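Local coordinates for putative lipoprotein GNA1162 (Neisseria meningitidis, PDB 4HRV) that is of unknown function but, as a putative lipoprotein of a family related to the N-terminal domain of TolB, probably works at the bacterial cell envelope, at residues W32-L35 against A36-A39; M64-A67 against A68-H71; A72-P75 against E76-H79; L114-S117 against R118-K121. The protein carries 3 engineered substitutions. One frame throughout, in Å; residues are numbered along the deposited sequence.

Overall arrangement
Contact 1 stands apart from the other three: its centre is about 16 Å from that of contact 2 and more than 20 Å from those of contacts 3 and 4. It is a short helix on the sheet, and the second subunit of the dimer packs against it. Contacts 2, 3 and 4 follow one another at one end of the molecule, contact 3 touching both of the others. The first two are successive helix starts, 67-72 and 75-82, with centres about 11 Å apart and joined by Met64 on Val73. Contact 3 then leans on contact 4, the hairpin loop between strands 104-116 and 122-133, at about 9 Å between centres; there Pro75 and Ser117 meet.

Contact 1: residues W32-L35 against A36-A39; sequences WGML and ASTA. Engineered in segment 32-35: Met34 (natural residue Val).
Thr38 folds back onto Leu35 and Met34, one helical turn earlier. Its CB lies 3.7 Å from Leu35 O, and the two branches then part. Because chi1 is 69°, OG1 sits between the backbone N and the carbonyl carbon, and from there it donates to Leu35 O at 2.9 Å, in the carbonyl plane. The other branch, CG2, ends against the preceding carbonyl, 3.4 Å from Met34 O. Leu35 O is thus gripped twice, since Thr38 N also reaches it, at 3.2 Å, but from well above the carbonyl plane.

Ser37 repeats the manoeuvre one residue earlier: OG donates to Met34 O at 2.8 Å, in plane and on a lone pair, while the backbone bonds of Ser37 N to Gly33 O and Met34 O are both weak. The engineered Met34, a selenomethionine, turns to strands 15-23 and 86-99, and Leu35 to helix 52-61 and Val18. On the second subunit, Ala148 packs on Ser37 and Met144 on Thr38. Hydroxyls returning to the carbonyl three residues back are typical of serine and threonine in and just after helical turns, here the short, weakly bonded helix 34-37 and the residue that follows it, at the dimer interface.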
ATOM      1  N   TRP B  32       1.192  14.733  -8.911  1.00 44.22           N
ATOM      2  CA  TRP B  32       0.639  15.899  -8.230  1.00 49.47           C
ATOM      3  C   TRP B  32       0.364  15.596  -6.756  1.00 48.61           C
ATOM      4  O   TRP B  32      -0.341  14.636  -6.424  1.00 45.29           O
ATOM      5  CB  TRP B  32      -0.635  16.404  -8.909  1.00 57.72           C
ATOM      6  CG  TRP B  32      -1.188  17.635  -8.244  1.00 64.06           C
ATOM      7  CD1 TRP B  32      -2.078  17.681  -7.206  1.00 65.34           C
ATOM      8  CD2 TRP B  32      -0.870  18.996  -8.559  1.00 68.16           C
ATOM      9  NE1 TRP B  32      -2.338  18.988  -6.864  1.00 67.73           N
ATOM     10  CE2 TRP B  32      -1.609  19.814  -7.680  1.00 68.88           C
ATOM     11  CE3 TRP B  32      -0.033  19.603  -9.502  1.00 72.01           C
ATOM     12  CZ2 TRP B  32      -1.538  21.205  -7.716  1.00 72.34           C
ATOM     13  CZ3 TRP B  32       0.037  20.988  -9.536  1.00 74.15           C
ATOM     14  CH2 TRP B  32      -0.712  21.772  -8.648  1.00 74.80           C
ATOM     15  N   GLY B  33       0.953  16.409  -5.883  1.00 50.37           N
ATOM     16  CA  GLY B  33       0.731  16.324  -4.450  1.00 47.42           C
ATOM     17  C   GLY B  33       1.445  15.183  -3.757  1.00 45.47           C
ATOM     18  O   GLY B  33       1.344  15.024  -2.541  1.00 45.64           O
HETATM   19  N   MSE B  34       2.170  14.376  -4.518  1.00 41.48           N
HETATM   20  CA  MSE B  34       2.821  13.217  -3.928  1.00 37.12           C
HETATM   21  C   MSE B  34       3.918  13.600  -2.927  1.00 37.09           C
HETATM   22  O   MSE B  34       4.021  13.006  -1.848  1.00 34.92           O
HETATM   23  CB  MSE B  34       3.375  12.311  -5.018  1.00 37.03           C
HETATM   24  CG  MSE B  34       4.127  11.128  -4.479  1.00 38.11           C
HETATM   25 SE   MSE B  34       4.543   9.861  -5.893  1.00 52.55          SE
HETATM   26  CE  MSE B  34       3.518   8.331  -5.236  1.00 74.07           C
ATOM     27  N   LEU B  35       4.733  14.593  -3.286  1.00 38.43           N
ATOM     28  CA  LEU B  35       5.811  15.055  -2.411  1.00 34.94           C
ATOM     29  C   LEU B  35       5.279  15.369  -1.017  1.00 36.19           C
ATOM     30  O   LEU B  35       5.824  14.902  -0.017  1.00 35.40           O
ATOM     31  CB  LEU B  35       6.509  16.282  -3.009  1.00 32.09           C
ATOM     32  CG  LEU B  35       7.711  16.831  -2.219  1.00 34.68           C
ATOM     33  CD1 LEU B  35       8.677  15.725  -1.878  1.00 34.01           C
ATOM     34  CD2 LEU B  35       8.417  17.962  -2.981  1.00 37.33           C
ATOM     35  N   ALA B  36       4.204  16.153  -0.961  1.00 40.41           N
ATOM     36  CA  ALA B  36       3.530  16.477   0.299  1.00 46.14           C
ATOM     37  C   ALA B  36       3.085  15.240   1.094  1.00 46.00           C
ATOM     38  O   ALA B  36       3.163  15.214   2.325  1.00 48.65           O
ATOM     39  CB  ALA B  36       2.336  17.382   0.033  1.00 51.02           C
ATOM     40  N   SER B  37       2.623  14.214   0.393  1.00 41.48           N
ATOM     41  CA  SER B  37       2.097  13.031   1.069  1.00 44.70           C
ATOM     42  C   SER B  37       3.151  12.225   1.837  1.00 39.90           C
ATOM     43  O   SER B  37       2.807  11.333   2.626  1.00 35.42           O
ATOM     44  CB  SER B  37       1.376  12.120   0.071  1.00 48.99           C
ATOM     45  OG  SER B  37       2.288  11.227  -0.545  1.00 50.68           O
ATOM     46  N   THR B  38       4.434  12.526   1.624  1.00 36.17           N
ATOM     47  CA  THR B  38       5.468  11.692   2.212  1.00 31.94           C
ATOM     48  C   THR B  38       5.866  12.187   3.597  1.00 36.48           C
ATOM     49  O   THR B  38       6.519  11.473   4.347  1.00 36.65           O
ATOM     50  CB  THR B  38       6.737  11.633   1.336  1.00 35.22           C
ATOM     51  OG1 THR B  38       7.384  12.911   1.350  1.00 38.15           O
ATOM     52  CG2 THR B  38       6.390  11.265  -0.086  1.00 32.16           C
ATOM     53  N   ALA B  39       5.475  13.410   3.934  1.00 41.58           N
ATOM     54  CA  ALA B  39       5.914  14.003   5.196  1.00 43.85           C
ATOM     55  C   ALA B  39       5.402  13.261   6.438  1.00 44.52           C
ATOM     56  O   ALA B  39       6.186  12.926   7.320  1.00 48.42           O
ATOM     57  CB  ALA B  39       5.557  15.486   5.258  1.00 42.32           C
TER

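Contact 2: residues M64-A67 against A68-H71; sequences MTNA and ADIH. Engineered in segment 64-67: Met64 (natural residue Leu).
Met64 and Ile70 make the apolar part of this contact, at the start of helix 67-72. The selenium of Met64, an engineered selenomethionine, lies 4.0 Å from Ile70 CG1, and the two side chains run past each other in opposite directions. Met64 stays extended beyond CG, which carries SE far enough along to touch Asp69 CB as well, also at 4.0 Å. Ile70 continues inward to Val19 of strand 15-23.

Backbone hydrogen bonds form the first turn of the helix. Asn66 occupies the N-cap, and its carbonyl O accepts from Ile70 N at 3.2 Å, in the carbonyl plane. One residue on, His71 N meets Ala67 O at 2.9 Å in a nearly straight bond, the N-H pointing almost down the C=O axis. The same oxygen has a second neighbour, since His71 CD2 comes obliquely to within 3.2 Å of it. The far end of the imidazole is held by another part of the fold: NE2 is hydrogen-bonded to Pro20 O, and the ring meets that of Tyr89.

A water provides another polar link. It accepts from Thr65 N at 3.0 Å and donates to Asp69 OD2 at 2.9 Å, tying the incoming loop to the third residue of the helix. Asp69 CG stands anti to the carbonyl carbon, chi1 -75°, which turns the carboxylate back toward that loop. A negative group at this end would suit the partial positive charge of a helix start, so the water bridge and the helix dipole probably both favour the carboxylate where it is.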
HETATM    1  N   MSE B  64      16.245  25.348 -10.615  1.00 52.13           N
HETATM    2  CA  MSE B  64      15.692  24.043 -10.997  1.00 56.21           C
HETATM    3  C   MSE B  64      14.234  23.826 -10.604  1.00 53.51           C
HETATM    4  O   MSE B  64      13.836  24.093  -9.472  1.00 55.03           O
HETATM    5  CB  MSE B  64      16.531  22.899 -10.420  1.00 59.48           C
HETATM    6  CG  MSE B  64      17.863  22.689 -11.110  1.00 61.28           C
HETATM    7 SE   MSE B  64      18.610  20.907 -10.777  1.00 68.29          SE
HETATM    8  CE  MSE B  64      20.310  21.151 -11.724  1.00 73.12           C
ATOM      9  N   THR B  65      13.443  23.316 -11.535  1.00 51.28           N
ATOM     10  CA  THR B  65      12.064  22.956 -11.216  1.00 51.94           C
ATOM     11  C   THR B  65      11.674  21.595 -11.791  1.00 49.94           C
ATOM     12  O   THR B  65      10.791  20.928 -11.268  1.00 54.02           O
ATOM     13  CB  THR B  65      11.066  24.029 -11.690  1.00 53.50           C
ATOM     14  OG1 THR B  65      11.301  24.324 -13.072  1.00 55.11           O
ATOM     15  CG2 THR B  65      11.228  25.301 -10.863  1.00 54.80           C
ATOM     16  N   ASN B  66      12.356  21.192 -12.856  1.00 44.30           N
ATOM     17  CA  ASN B  66      12.080  19.933 -13.528  1.00 40.84           C
ATOM     18  C   ASN B  66      12.618  18.751 -12.735  1.00 36.76           C
ATOM     19  O   ASN B  66      13.780  18.734 -12.329  1.00 36.20           O
ATOM     20  CB  ASN B  66      12.694  19.951 -14.930  1.00 43.79           C
ATOM     21  CG  ASN B  66      12.415  18.682 -15.700  1.00 45.32           C
ATOM     22  OD1 ASN B  66      11.375  18.549 -16.325  1.00 48.97           O
ATOM     23  ND2 ASN B  66      13.346  17.744 -15.656  1.00 47.48           N
ATOM     24  N   ALA B  67      11.769  17.760 -12.509  1.00 37.42           N
ATOM     25  CA  ALA B  67      12.158  16.640 -11.669  1.00 34.58           C
ATOM     26  C   ALA B  67      13.323  15.848 -12.261  1.00 31.77           C
ATOM     27  O   ALA B  67      14.180  15.378 -11.532  1.00 28.79           O
ATOM     28  CB  ALA B  67      10.969  15.734 -11.410  1.00 32.01           C
ATOM     29  N   ALA B  68      13.358  15.702 -13.582  1.00 33.92           N
ATOM     30  CA  ALA B  68      14.433  14.941 -14.208  1.00 37.34           C
ATOM     31  C   ALA B  68      15.774  15.637 -13.994  1.00 36.52           C
ATOM     32  O   ALA B  68      16.797  14.988 -13.823  1.00 40.86           O
ATOM     33  CB  ALA B  68      14.166  14.741 -15.691  1.00 40.82           C
ATOM     34  N   ASP B  69      15.778  16.959 -14.018  1.00 37.16           N
ATOM     35  CA  ASP B  69      17.009  17.686 -13.739  1.00 34.89           C
ATOM     36  C   ASP B  69      17.439  17.353 -12.307  1.00 38.37           C
ATOM     37  O   ASP B  69      18.608  17.062 -12.041  1.00 35.94           O
ATOM     38  CB  ASP B  69      16.810  19.199 -13.871  1.00 40.61           C
ATOM     39  CG  ASP B  69      16.720  19.663 -15.317  1.00 47.53           C
ATOM     40  OD1 ASP B  69      17.356  19.038 -16.194  1.00 44.13           O
ATOM     41  OD2 ASP B  69      16.005  20.656 -15.568  1.00 51.01           O
ATOM     42  N   ILE B  70      16.482  17.394 -11.386  1.00 36.25           N
ATOM     43  CA  ILE B  70      16.808  17.243  -9.962  1.00 32.61           C
ATOM     44  C   ILE B  70      17.368  15.858  -9.637  1.00 29.79           C
ATOM     45  O   ILE B  70      18.402  15.740  -8.968  1.00 35.73           O
ATOM     46  CB  ILE B  70      15.624  17.638  -9.064  1.00 30.53           C
ATOM     47  CG1 ILE B  70      15.355  19.140  -9.222  1.00 35.11           C
ATOM     48  CG2 ILE B  70      15.911  17.295  -7.598  1.00 26.15           C
ATOM     49  CD1 ILE B  70      14.020  19.604  -8.706  1.00 35.26           C
ATOM     50  N   HIS B  71      16.715  14.822 -10.148  1.00 30.01           N
ATOM     51  CA  HIS B  71      17.155  13.448  -9.940  1.00 32.20           C
ATOM     52  C   HIS B  71      18.519  13.163 -10.548  1.00 38.02           C
ATOM     53  O   HIS B  71      19.122  12.127 -10.263  1.00 36.50           O
ATOM     54  CB  HIS B  71      16.143  12.468 -10.520  1.00 34.20           C
ATOM     55  CG  HIS B  71      14.911  12.311  -9.695  1.00 32.49           C
ATOM     56  ND1 HIS B  71      14.476  11.085  -9.243  1.00 31.74           N
ATOM     57  CD2 HIS B  71      14.012  13.219  -9.244  1.00 35.60           C
ATOM     58  CE1 HIS B  71      13.358  11.238  -8.557  1.00 30.74           C
ATOM     59  NE2 HIS B  71      13.057  12.525  -8.537  1.00 30.88           N
TER
HETATM   60  O   HOH W   1      14.791  22.904 -14.190  1.00 53.64           O

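Contact 3: residues A72-P75 against E76-H79; sequences AVRP and EKLH
The guanidinium of Arg74 and the carboxylate of Glu76 meet with their planes 36° apart. Glu76 OE2 lies at the guanidinium edge, in its plane, but the close contact is made by OE1, which approaches obliquely and forms a salt bridge with Arg74 NH1 at 2.8 Å. Lys77 NZ comes to the same group, again obliquely, 3.2 Å from Arg74 NH2. A bend at chi3 of Arg74 (-55°) and one at chi2 of Glu76 (76°) bring the two charged ends together beside the start of helix 75-82. OE1 also rests 3.4 Å from Pro75 CD, the proline ring and the glutamate lying side by side and pointing the same way.

Behind the charges the helix begins just after Arg74, its N-cap. Arg74 O accepts from Leu78 N at 3.3 Å and, weakly, from Lys77 N, while Pro75 O receives His79 N at 2.9 Å. Val73 CG1 covers the turn, touching Lys77 CB at 3.6 Å and Leu78 CD2 at 3.8 Å. Leu78 itself is buried on Leu17, Val19 and Tyr89, and His79 ND1 is hydrogen-bonded to Asn84 O.

The chemistry is therefore mixed. The salt bridge probably offsets part of the repulsion between Arg74 and Lys77, whose arrangement may owe something to crystal packing, since both touch a crystal neighbour.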
ATOM      1  N   ALA B  72      18.981  14.075 -11.401  1.00 42.28           N
ATOM      2  CA  ALA B  72      20.277  13.948 -12.060  1.00 44.49           C
ATOM      3  C   ALA B  72      21.422  14.591 -11.271  1.00 44.37           C
ATOM      4  O   ALA B  72      22.596  14.299 -11.513  1.00 45.18           O
ATOM      5  CB  ALA B  72      20.203  14.547 -13.463  1.00 47.51           C
ATOM      6  N   VAL B  73      21.086  15.487 -10.350  1.00 40.41           N
ATOM      7  CA  VAL B  73      22.090  16.180  -9.557  1.00 41.91           C
ATOM      8  C   VAL B  73      22.812  15.181  -8.671  1.00 42.12           C
ATOM      9  O   VAL B  73      22.181  14.304  -8.098  1.00 35.70           O
ATOM     10  CB  VAL B  73      21.433  17.229  -8.645  1.00 43.69           C
ATOM     11  CG1 VAL B  73      22.459  17.831  -7.681  1.00 44.88           C
ATOM     12  CG2 VAL B  73      20.780  18.318  -9.481  1.00 47.30           C
ATOM     13  N   ARG B  74      24.132  15.298  -8.547  1.00 40.36           N
ATOM     14  CA  ARG B  74      24.842  14.410  -7.627  1.00 40.37           C
ATOM     15  C   ARG B  74      24.373  14.640  -6.191  1.00 34.29           C
ATOM     16  O   ARG B  74      24.208  15.780  -5.756  1.00 34.28           O
ATOM     17  CB  ARG B  74      26.367  14.579  -7.748  1.00 44.19           C
ATOM     18  CG  ARG B  74      26.922  13.978  -9.033  1.00 50.42           C
ATOM     19  CD  ARG B  74      28.401  13.651  -8.934  1.00 58.51           C
ATOM     20  NE  ARG B  74      29.197  14.803  -8.527  1.00 60.82           N
ATOM     21  CZ  ARG B  74      29.738  14.941  -7.322  1.00 64.55           C
ATOM     22  NH1 ARG B  74      29.571  13.989  -6.413  1.00 65.08           N
ATOM     23  NH2 ARG B  74      30.454  16.019  -7.022  1.00 66.87           N
ATOM     24  N   PRO B  75      24.166  13.553  -5.438  1.00 33.69           N
ATOM     25  CA  PRO B  75      23.653  13.702  -4.075  1.00 34.30           C
ATOM     26  C   PRO B  75      24.546  14.586  -3.219  1.00 34.03           C
ATOM     27  O   PRO B  75      24.044  15.328  -2.381  1.00 35.40           O
ATOM     28  CB  PRO B  75      23.654  12.265  -3.544  1.00 35.02           C
ATOM     29  CG  PRO B  75      23.505  11.430  -4.774  1.00 36.95           C
ATOM     30  CD  PRO B  75      24.313  12.140  -5.819  1.00 32.78           C
ATOM     31  N   GLU B  76      25.856  14.517  -3.429  1.00 34.70           N
ATOM     32  CA  GLU B  76      26.785  15.320  -2.643  1.00 37.32           C
ATOM     33  C   GLU B  76      26.509  16.817  -2.826  1.00 37.23           C
ATOM     34  O   GLU B  76      26.705  17.607  -1.914  1.00 36.25           O
ATOM     35  CB  GLU B  76      28.234  14.992  -3.030  1.00 45.09           C
ATOM     36  CG  GLU B  76      28.618  13.520  -2.878  1.00 48.76           C
ATOM     37  CD  GLU B  76      28.073  12.621  -3.987  1.00 56.83           C
ATOM     38  OE1 GLU B  76      27.416  13.121  -4.926  1.00 56.80           O
ATOM     39  OE2 GLU B  76      28.308  11.395  -3.917  1.00 61.68           O
ATOM     40  N   LYS B  77      26.056  17.197  -4.012  1.00 39.47           N
ATOM     41  CA  LYS B  77      25.674  18.578  -4.280  1.00 39.71           C
ATOM     42  C   LYS B  77      24.423  18.937  -3.476  1.00 38.05           C
ATOM     43  O   LYS B  77      24.337  20.022  -2.887  1.00 40.02           O
ATOM     44  CB  LYS B  77      25.398  18.775  -5.767  1.00 42.06           C
ATOM     45  CG  LYS B  77      26.622  18.616  -6.672  1.00 50.63           C
ATOM     46  CD  LYS B  77      27.684  19.659  -6.353  1.00 56.67           C
ATOM     47  CE  LYS B  77      28.567  19.920  -7.561  1.00 62.37           C
ATOM     48  NZ  LYS B  77      29.049  18.649  -8.166  1.00 65.79           N
ATOM     49  N   LEU B  78      23.447  18.028  -3.468  1.00 31.36           N
ATOM     50  CA  LEU B  78      22.252  18.238  -2.655  1.00 34.14           C
ATOM     51  C   LEU B  78      22.620  18.462  -1.202  1.00 33.87           C
ATOM     52  O   LEU B  78      22.104  19.378  -0.559  1.00 36.53           O
ATOM     53  CB  LEU B  78      21.274  17.068  -2.788  1.00 32.14           C
ATOM     54  CG  LEU B  78      20.745  16.853  -4.203  1.00 34.71           C
ATOM     55  CD1 LEU B  78      19.700  15.734  -4.195  1.00 32.86           C
ATOM     56  CD2 LEU B  78      20.157  18.146  -4.722  1.00 36.38           C
ATOM     57  N   HIS B  79      23.551  17.654  -0.695  1.00 33.92           N
ATOM     58  CA  HIS B  79      24.002  17.805   0.691  1.00 33.35           C
ATOM     59  C   HIS B  79      24.646  19.171   0.940  1.00 36.54           C
ATOM     60  O   HIS B  79      24.479  19.737   2.017  1.00 38.61           O
ATOM     61  CB  HIS B  79      24.984  16.693   1.086  1.00 32.12           C
ATOM     62  CG  HIS B  79      25.580  16.876   2.447  1.00 34.26           C
ATOM     63  ND1 HIS B  79      24.904  16.564   3.603  1.00 37.53           N
ATOM     64  CD2 HIS B  79      26.787  17.356   2.835  1.00 39.06           C
ATOM     65  CE1 HIS B  79      25.668  16.833   4.647  1.00 39.50           C
ATOM     66  NE2 HIS B  79      26.816  17.315   4.207  1.00 40.11           N
TER

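Contact 4: residues L114-S117 against R118-K121; sequences LVDS and RNGK
Asp116 and the backbone of Arg118 to Lys121 form the tight part of this contact. Asp116 N donates to Lys121 O at 2.7 Å, in the carbonyl plane, and Asp116 O takes Gly120 N at 2.8 Å, the donor tilted out of the Asp116 carbonyl plane. The side chain caps the loop from within. With CG anti to the backbone N (chi1 -179°), OD1 reaches forward along the chain, over the turn, and accepts from Arg118 N at 2.7 Å, nearly along its C-O axis. Asn119 N adds a weak bond to the same oxygen at 3.3 Å. Val115 completes the closure through a CA-H...O contact, its CA 3.3 Å from Lys121 O.

Ser117, also on the packed side, is buried, and its OG is hydrogen-bonded to Pro75 O and Asn84 OD1. The outer side is looser. Arg118, Asn119 and Lys121 are exposed, and the extended Arg118 chain runs outward past His79 to a salt bridge with Asp85 rather than to Asp116, whose carboxylate plane stands 83° from the guanidinium.

Strand 104-116 turns here into strand 122-133. The OD1 bond to the residue two places on makes an Asx turn, set in a beta hairpin whose four-residue loop, Ser117 to Gly120, ends in a glycine of positive phi (77°).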
ATOM      1  N   LEU B 114      16.463   5.088  -1.198  1.00 27.77           N
ATOM      2  CA  LEU B 114      17.031   6.051  -0.262  1.00 26.20           C
ATOM      3  C   LEU B 114      18.551   5.990  -0.366  1.00 27.26           C
ATOM      4  O   LEU B 114      19.139   4.929  -0.224  1.00 31.21           O
ATOM      5  CB  LEU B 114      16.631   5.712   1.170  1.00 28.33           C
ATOM      6  CG  LEU B 114      17.058   6.768   2.191  1.00 30.03           C
ATOM      7  CD1 LEU B 114      16.215   8.015   1.990  1.00 29.65           C
ATOM      8  CD2 LEU B 114      16.934   6.269   3.629  1.00 29.22           C
ATOM      9  N   VAL B 115      19.190   7.117  -0.624  1.00 27.13           N
ATOM     10  CA  VAL B 115      20.643   7.101  -0.742  1.00 29.36           C
ATOM     11  C   VAL B 115      21.345   8.041   0.227  1.00 31.62           C
ATOM     12  O   VAL B 115      20.883   9.142   0.507  1.00 31.24           O
ATOM     13  CB  VAL B 115      21.136   7.381  -2.183  1.00 33.46           C
ATOM     14  CG1 VAL B 115      20.313   6.624  -3.177  1.00 28.77           C
ATOM     15  CG2 VAL B 115      21.131   8.870  -2.486  1.00 39.06           C
ATOM     16  N   ASP B 116      22.485   7.582   0.722  1.00 34.38           N
ATOM     17  CA  ASP B 116      23.338   8.381   1.576  1.00 35.47           C
ATOM     18  C   ASP B 116      23.816   9.583   0.766  1.00 36.38           C
ATOM     19  O   ASP B 116      24.362   9.429  -0.318  1.00 36.40           O
ATOM     20  CB  ASP B 116      24.511   7.515   2.050  1.00 39.89           C
ATOM     21  CG  ASP B 116      25.459   8.254   2.987  1.00 44.62           C
ATOM     22  OD1 ASP B 116      25.842   9.404   2.688  1.00 45.31           O
ATOM     23  OD2 ASP B 116      25.828   7.665   4.025  1.00 44.60           O
ATOM     24  N   SER B 117      23.582  10.782   1.281  1.00 36.18           N
ATOM     25  CA  SER B 117      23.806  11.980   0.491  1.00 36.30           C
ATOM     26  C   SER B 117      25.284  12.350   0.427  1.00 38.96           C
ATOM     27  O   SER B 117      25.685  13.142  -0.420  1.00 39.14           O
ATOM     28  CB  SER B 117      22.982  13.154   1.034  1.00 40.67           C
ATOM     29  OG  SER B 117      22.802  14.158   0.038  1.00 43.78           O
ATOM     30  N   ARG B 118      26.084  11.767   1.319  1.00 38.93           N
ATOM     31  CA  ARG B 118      27.521  12.032   1.354  1.00 45.66           C
ATOM     32  C   ARG B 118      28.332  11.178   0.368  1.00 49.43           C
ATOM     33  O   ARG B 118      29.320  11.648  -0.187  1.00 50.06           O
ATOM     34  CB  ARG B 118      28.070  11.880   2.780  1.00 46.74           C
ATOM     35  CG  ARG B 118      27.498  12.893   3.759  1.00 50.14           C
ATOM     36  CD  ARG B 118      28.043  12.725   5.169  1.00 54.81           C
ATOM     37  NE  ARG B 118      27.734  13.877   6.015  1.00 54.59           N
ATOM     38  CZ  ARG B 118      26.613  14.020   6.715  1.00 56.20           C
ATOM     39  NH1 ARG B 118      25.674  13.079   6.682  1.00 57.17           N
ATOM     40  NH2 ARG B 118      26.428  15.104   7.455  1.00 55.90           N
ATOM     41  N   ASN B 119      27.921   9.933   0.135  1.00 48.94           N
ATOM     42  CA  ASN B 119      28.702   9.061  -0.747  1.00 47.46           C
ATOM     43  C   ASN B 119      27.899   8.333  -1.814  1.00 46.04           C
ATOM     44  O   ASN B 119      28.442   7.518  -2.561  1.00 49.29           O
ATOM     45  CB  ASN B 119      29.514   8.052   0.071  1.00 51.01           C
ATOM     46  CG  ASN B 119      28.641   7.175   0.950  1.00 52.35           C
ATOM     47  OD1 ASN B 119      29.087   6.679   1.985  1.00 62.38           O
ATOM     48  ND2 ASN B 119      27.387   6.997   0.556  1.00 39.88           N
ATOM     49  N   GLY B 120      26.602   8.611  -1.870  1.00 32.10           N
ATOM     50  CA  GLY B 120      25.771   8.069  -2.913  1.00 36.70           C
ATOM     51  C   GLY B 120      25.412   6.614  -2.697  1.00 35.77           C
ATOM     52  O   GLY B 120      24.843   6.001  -3.584  1.00 39.67           O
ATOM     53  N   LYS B 121      25.749   6.056  -1.536  1.00 37.33           N
ATOM     54  CA  LYS B 121      25.434   4.657  -1.272  1.00 36.09           C
ATOM     55  C   LYS B 121      23.943   4.464  -1.050  1.00 36.62           C
ATOM     56  O   LYS B 121      23.293   5.248  -0.367  1.00 33.90           O
ATOM     57  CB  LYS B 121      26.223   4.086  -0.086  1.00 42.20           C
ATOM     58  CG  LYS B 121      25.827   2.637   0.233  1.00 50.22           C
ATOM     59  CD  LYS B 121      26.564   2.064   1.432  1.00 57.18           C
ATOM     60  CE  LYS B 121      26.164   0.610   1.685  1.00 61.08           C
ATOM     61  NZ  LYS B 121      24.693   0.427   1.919  1.00 64.34           N
TER